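Local coordinates for mundticin KS immunity protein (Enterococcus mundtii, PDB 2ZRR) that contributes to the self-protection of the bacteriocin-producing cell, probably by giving it immunity to its own mundticin KS, at residues 38-43 against 102-107; 58-63 against 80-85. All coordinates share one frame; numbering follows the deposited sequence.

Interaction 1 of 2, residues 38-43 against 102-107; sequences EVIITE and SKKLKE
I40 of helix 38-43 lies across K104 and E107 of helix 102-107, and its two branches divide the work. With CG2 anti to the backbone N, this methyl packs on the backbone carbonyl and aliphatic chain of K104, 3.4 Å from I40 CG2 to K104 O and 3.6 Å from I40 CG2 to K104 CD. The other branch runs out extended to the side of E107, where I40 CD1 lies 3.7 Å from E107 CG. At the more exposed rim of the contact, E43 and K104 meet at about a right angle. K104 bends at chi2 (-53°) and again at chi4, and the extended side chain of E107, one turn on, reaches out to meet its ammonium. There K104 NZ meets E107 OE2 at 3.1 Å on the syn side of the carboxylate, 27° out of its plane. E43 OE1 forms the third corner of this salt-bridge network, although its modelled position is less certain. In this antiparallel four-helix bundle the pair, at 159°, thus combines a buried isoleucine with charged side chains at its rim. If the E43 position holds, the lysine between two carboxylates would offset their like charges, while K104 CD packs against the buried isoleucine.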
loop_
_atom_site.group_PDB
_atom_site.type_symbol
_atom_site.label_atom_id
_atom_site.label_comp_id
_atom_site.label_asym_id
_atom_site.label_seq_id
_atom_site.Cartn_x
_atom_site.Cartn_y
_atom_site.Cartn_z
ATOM N N GLU A 38 0.031 1.240 -8.397
ATOM C CA GLU A 38 -0.617 2.506 -8.065
ATOM C C GLU A 38 -2.148 2.357 -7.994
ATOM O O GLU A 38 -2.796 2.893 -7.093
ATOM C CB GLU A 38 -0.238 3.560 -9.104
ATOM C CG GLU A 38 1.142 4.147 -8.918
ATOM C CD GLU A 38 1.642 4.836 -10.159
ATOM O OE1 GLU A 38 0.836 5.119 -11.062
ATOM O OE2 GLU A 38 2.858 5.105 -10.237
ATOM N N VAL A 39 -2.718 1.619 -8.947
ATOM C CA VAL A 39 -4.165 1.387 -8.989
ATOM C C VAL A 39 -4.636 0.738 -7.690
ATOM O O VAL A 39 -5.588 1.206 -7.070
ATOM C CB VAL A 39 -4.549 0.484 -10.195
ATOM C CG1 VAL A 39 -5.879 -0.207 -9.950
ATOM C CG2 VAL A 39 -4.617 1.318 -11.447
ATOM N N ILE A 40 -3.963 -0.331 -7.270
ATOM C CA ILE A 40 -4.337 -1.025 -6.043
ATOM C C ILE A 40 -4.287 -0.093 -4.827
ATOM O O ILE A 40 -5.167 -0.122 -3.960
ATOM C CB ILE A 40 -3.409 -2.229 -5.794
ATOM C CG1 ILE A 40 -3.540 -3.234 -6.933
ATOM C CG2 ILE A 40 -3.760 -2.908 -4.484
ATOM C CD1 ILE A 40 -2.593 -4.412 -6.801
ATOM N N ILE A 41 -3.256 0.739 -4.757
ATOM C CA ILE A 41 -3.122 1.654 -3.628
ATOM C C ILE A 41 -4.244 2.689 -3.659
ATOM O O ILE A 41 -4.860 2.985 -2.636
ATOM C CB ILE A 41 -1.728 2.348 -3.644
ATOM C CG1 ILE A 41 -0.663 1.350 -3.165
ATOM C CG2 ILE A 41 -1.738 3.594 -2.750
ATOM C CD1 ILE A 41 0.658 1.442 -3.903
ATOM N N THR A 42 -4.521 3.226 -4.837
ATOM C CA THR A 42 -5.587 4.212 -4.972
ATOM C C THR A 42 -6.898 3.605 -4.467
ATOM O O THR A 42 -7.591 4.188 -3.643
ATOM C CB THR A 42 -5.738 4.642 -6.444
ATOM O OG1 THR A 42 -4.505 5.217 -6.902
ATOM C CG2 THR A 42 -6.850 5.655 -6.598
ATOM N N GLU A 43 -7.213 2.413 -4.961
ATOM C CA GLU A 43 -8.425 1.698 -4.570
ATOM C C GLU A 43 -8.471 1.492 -3.064
ATOM O O GLU A 43 -9.486 1.757 -2.419
ATOM C CB GLU A 43 -8.471 0.333 -5.262
ATOM C CG GLU A 43 -8.656 0.425 -6.756
ATOM C CD GLU A 43 -8.499 -0.922 -7.439
ATOM O OE1 GLU A 43 -7.858 -1.826 -6.850
ATOM O OE2 GLU A 43 -9.022 -1.069 -8.566
ATOM N N SER A 102 -7.272 -6.948 3.072
ATOM C CA SER A 102 -6.020 -7.685 3.250
ATOM C C SER A 102 -5.645 -8.387 1.946
ATOM O O SER A 102 -4.463 -8.548 1.635
ATOM C CB SER A 102 -6.162 -8.724 4.355
ATOM O OG SER A 102 -7.520 -8.885 4.694
ATOM N N LYS A 103 -6.654 -8.802 1.186
ATOM C CA LYS A 103 -6.417 -9.472 -0.083
ATOM C C LYS A 103 -5.895 -8.465 -1.083
ATOM O O LYS A 103 -5.081 -8.799 -1.941
ATOM C CB LYS A 103 -7.706 -10.110 -0.609
ATOM C CG LYS A 103 -8.004 -11.483 -0.008
ATOM C CD LYS A 103 -8.801 -12.352 -0.970
ATOM C CE LYS A 103 -10.287 -12.334 -0.635
ATOM N NZ LYS A 103 -11.095 -11.700 -1.720
ATOM N N LYS A 104 -6.369 -7.226 -0.971
ATOM C CA LYS A 104 -5.920 -6.160 -1.864
ATOM C C LYS A 104 -4.455 -5.870 -1.539
ATOM O O LYS A 104 -3.645 -5.643 -2.435
ATOM C CB LYS A 104 -6.754 -4.896 -1.649
ATOM C CG LYS A 104 -7.672 -4.551 -2.799
ATOM C CD LYS A 104 -6.929 -4.489 -4.118
ATOM C CE LYS A 104 -7.875 -4.172 -5.265
ATOM N NZ LYS A 104 -8.094 -5.329 -6.176
ATOM N N LEU A 105 -4.130 -5.891 -0.250
ATOM C CA LEU A 105 -2.766 -5.653 0.207
ATOM C C LEU A 105 -1.833 -6.770 -0.272
ATOM O O LEU A 105 -0.779 -6.504 -0.860
ATOM C CB LEU A 105 -2.729 -5.573 1.737
ATOM C CG LEU A 105 -2.733 -4.179 2.382
ATOM C CD1 LEU A 105 -2.348 -4.297 3.859
ATOM C CD2 LEU A 105 -1.766 -3.254 1.643
ATOM N N LYS A 106 -2.228 -8.019 -0.015
ATOM C CA LYS A 106 -1.446 -9.193 -0.413
ATOM C C LYS A 106 -1.239 -9.190 -1.922
ATOM O O LYS A 106 -0.177 -9.569 -2.425
ATOM C CB LYS A 106 -2.167 -10.480 0.012
ATOM C CG LYS A 106 -2.240 -10.682 1.524
ATOM C CD LYS A 106 -2.732 -12.076 1.900
ATOM C CE LYS A 106 -4.202 -12.047 2.320
ATOM N NZ LYS A 106 -4.485 -12.886 3.522
ATOM N N GLU A 107 -2.272 -8.757 -2.637
ATOM C CA GLU A 107 -2.235 -8.675 -4.087
ATOM C C GLU A 107 -1.221 -7.589 -4.484
ATOM O O GLU A 107 -0.620 -7.631 -5.562
ATOM C CB GLU A 107 -3.641 -8.346 -4.591
ATOM C CG GLU A 107 -3.735 -7.794 -5.995
ATOM C CD GLU A 107 -5.159 -7.380 -6.343
ATOM O OE1 GLU A 107 -5.397 -6.896 -7.475
ATOM O OE2 GLU A 107 -6.041 -7.545 -5.470
#

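Interaction 2 of 2, residues 58-63 against 80-85; sequences RKVLGS and SRMNIE
M82 reaches from helix 80-85 toward L61 of helix 58-63, and its course shows how a long flexible side chain spans the space between two nearly antiparallel helices. CB starts out neither toward nor away from the partner helix. CG, anti to the backbone N (chi1 166°), passes V60 at a looser distance, 4.3 Å from M82 CG to V60 CG1. The chain then stays extended through SD, and its terminal methyl does the touching: CE lies 3.4 Å from L61 CD2, tighter than usual for two carbons, and 4.2 Å from L61 CA. L61 starts out pointing away from helix 80-85, so it is the CD2 branch that turns back to meet the methionine. Beside this pair, V60 points toward the partner helix and rests on E85, with CG1 3.8 Å from E85 CB and 3.9 Å from E85 OE1. The other carboxylate oxygen, OE2, is hydrogen-bonded to Y64 on helix 55-70, a bond that ties the polar end of E85 back to the helix carrying V60. The axes run 10.3 Å apart at 172°, the close alignment of neighbours in an antiparallel four-helix bundle. Within that bundle, L61 also packs on L45 and L48 of helix 33-48, while M82 touches L108 of helix 99-109, so that the contact between the second and third helices is continued by the first and last.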
loop_
_atom_site.group_PDB
_atom_site.type_symbol
_atom_site.label_atom_id
_atom_site.label_comp_id
_atom_site.label_asym_id
_atom_site.label_seq_id
_atom_site.Cartn_x
_atom_site.Cartn_y
_atom_site.Cartn_z
ATOM N N ARG A 58 -2.926 4.480 5.994
ATOM C CA ARG A 58 -3.234 5.361 4.879
ATOM C C ARG A 58 -2.007 6.207 4.597
ATOM O O ARG A 58 -1.720 6.534 3.449
ATOM C CB ARG A 58 -4.413 6.268 5.225
ATOM C CG ARG A 58 -5.710 5.539 5.554
ATOM C CD ARG A 58 -6.856 6.526 5.772
ATOM N NE ARG A 58 -6.837 7.605 4.784
ATOM C CZ ARG A 58 -7.376 7.514 3.575
ATOM N NH1 ARG A 58 -7.980 6.390 3.209
ATOM N NH2 ARG A 58 -7.300 8.532 2.727
ATOM N N LYS A 59 -1.285 6.555 5.657
ATOM C CA LYS A 59 -0.073 7.356 5.531
ATOM C C LYS A 59 0.951 6.617 4.661
ATOM O O LYS A 59 1.414 7.149 3.649
ATOM C CB LYS A 59 0.513 7.638 6.923
ATOM C CG LYS A 59 1.035 9.056 7.121
ATOM C CD LYS A 59 -0.093 10.049 7.383
ATOM C CE LYS A 59 0.240 10.932 8.570
ATOM N NZ LYS A 59 0.313 10.156 9.842
ATOM N N VAL A 60 1.295 5.390 5.059
ATOM C CA VAL A 60 2.248 4.562 4.321
ATOM C C VAL A 60 1.774 4.386 2.887
ATOM O O VAL A 60 2.525 4.590 1.934
ATOM C CB VAL A 60 2.364 3.162 4.939
ATOM C CG1 VAL A 60 3.192 2.258 4.031
ATOM C CG2 VAL A 60 2.968 3.255 6.329
ATOM N N LEU A 61 0.516 3.994 2.742
ATOM C CA LEU A 61 -0.069 3.788 1.429
ATOM C C LEU A 61 0.053 5.046 0.608
ATOM O O LEU A 61 0.462 4.998 -0.552
ATOM C CB LEU A 61 -1.542 3.422 1.561
ATOM C CG LEU A 61 -1.796 2.061 2.206
ATOM C CD1 LEU A 61 -3.293 1.859 2.405
ATOM C CD2 LEU A 61 -1.209 0.964 1.323
ATOM N N GLY A 62 -0.320 6.172 1.216
ATOM C CA GLY A 62 -0.264 7.450 0.526
ATOM C C GLY A 62 1.161 7.815 0.179
ATOM O O GLY A 62 1.445 8.304 -0.914
ATOM N N SER A 63 2.066 7.555 1.111
ATOM C CA SER A 63 3.473 7.855 0.893
ATOM C C SER A 63 4.063 7.050 -0.270
ATOM O O SER A 63 4.778 7.598 -1.115
ATOM C CB SER A 63 4.274 7.580 2.165
ATOM O OG SER A 63 5.653 7.424 1.863
ATOM N N SER A 80 9.280 -3.503 -1.787
ATOM C CA SER A 80 9.930 -4.329 -0.776
ATOM C C SER A 80 10.092 -3.492 0.497
ATOM O O SER A 80 9.935 -3.994 1.617
ATOM C CB SER A 80 11.299 -4.796 -1.280
ATOM O OG SER A 80 11.177 -5.491 -2.510
ATOM N N ARG A 81 10.395 -2.210 0.307
ATOM C CA ARG A 81 10.571 -1.270 1.414
ATOM C C ARG A 81 9.214 -0.942 2.042
ATOM O O ARG A 81 9.101 -0.735 3.254
ATOM C CB ARG A 81 11.254 0.009 0.903
ATOM C CG ARG A 81 12.747 -0.182 0.616
ATOM C CD ARG A 81 13.376 0.961 -0.181
ATOM N NE ARG A 81 14.839 0.883 -0.138
ATOM C CZ ARG A 81 15.673 1.696 -0.784
ATOM N NH1 ARG A 81 15.211 2.678 -1.545
ATOM N NH2 ARG A 81 16.983 1.522 -0.667
ATOM N N MET A 82 8.183 -0.912 1.206
ATOM C CA MET A 82 6.836 -0.613 1.662
ATOM C C MET A 82 6.278 -1.788 2.431
ATOM O O MET A 82 5.624 -1.619 3.454
ATOM C CB MET A 82 5.932 -0.320 0.470
ATOM C CG MET A 82 4.452 -0.327 0.809
ATOM S SD MET A 82 3.416 -0.195 -0.657
ATOM C CE MET A 82 1.901 0.388 0.083
ATOM N N ASN A 83 6.532 -2.982 1.912
ATOM C CA ASN A 83 6.063 -4.210 2.532
ATOM C C ASN A 83 6.433 -4.187 4.004
ATOM O O ASN A 83 5.632 -4.546 4.866
ATOM C CB ASN A 83 6.710 -5.414 1.842
ATOM C CG ASN A 83 6.349 -6.735 2.498
ATOM O OD1 ASN A 83 5.320 -6.854 3.170
ATOM N ND2 ASN A 83 7.199 -7.741 2.302
ATOM N N ILE A 84 7.655 -3.753 4.287
ATOM C CA ILE A 84 8.121 -3.681 5.658
ATOM C C ILE A 84 7.300 -2.652 6.432
ATOM O O ILE A 84 6.795 -2.929 7.522
ATOM C CB ILE A 84 9.608 -3.297 5.694
ATOM C CG1 ILE A 84 10.440 -4.426 5.084
ATOM C CG2 ILE A 84 10.051 -3.023 7.124
ATOM C CD1 ILE A 84 10.177 -5.792 5.704
ATOM N N GLU A 85 7.157 -1.467 5.850
ATOM C CA GLU A 85 6.402 -0.386 6.467
ATOM C C GLU A 85 4.972 -0.753 6.855
ATOM O O GLU A 85 4.547 -0.470 7.970
ATOM C CB GLU A 85 6.375 0.813 5.531
ATOM C CG GLU A 85 7.001 2.049 6.112
ATOM C CD GLU A 85 7.364 3.049 5.044
ATOM O OE1 GLU A 85 6.595 4.015 4.847
ATOM O OE2 GLU A 85 8.420 2.865 4.401
#

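In the fold
From the N terminus the chain runs through helix 33-48, which supplies 38-43, then turns back along helix 55-70, which supplies 58-63. Helix 75-90 brings in 80-85, and interaction 2 closes the inner excursion, the 16 mostly helical residues between 58-63 and 80-85. Only when helix 99-109 arrives with 102-107 does interaction 1 close, joining first helix to last and enclosing the inner excursion entirely; the two contacts nest and do not cross. Their centres lie about 12 Å apart, yet they meet in the core: I41 CG2 is 3.4 Å from L61 O, and L105 CD2 packs near L61 CD2. Together they tie all four helices of the antiparallel bundle, within a single enterocin A immunity family region.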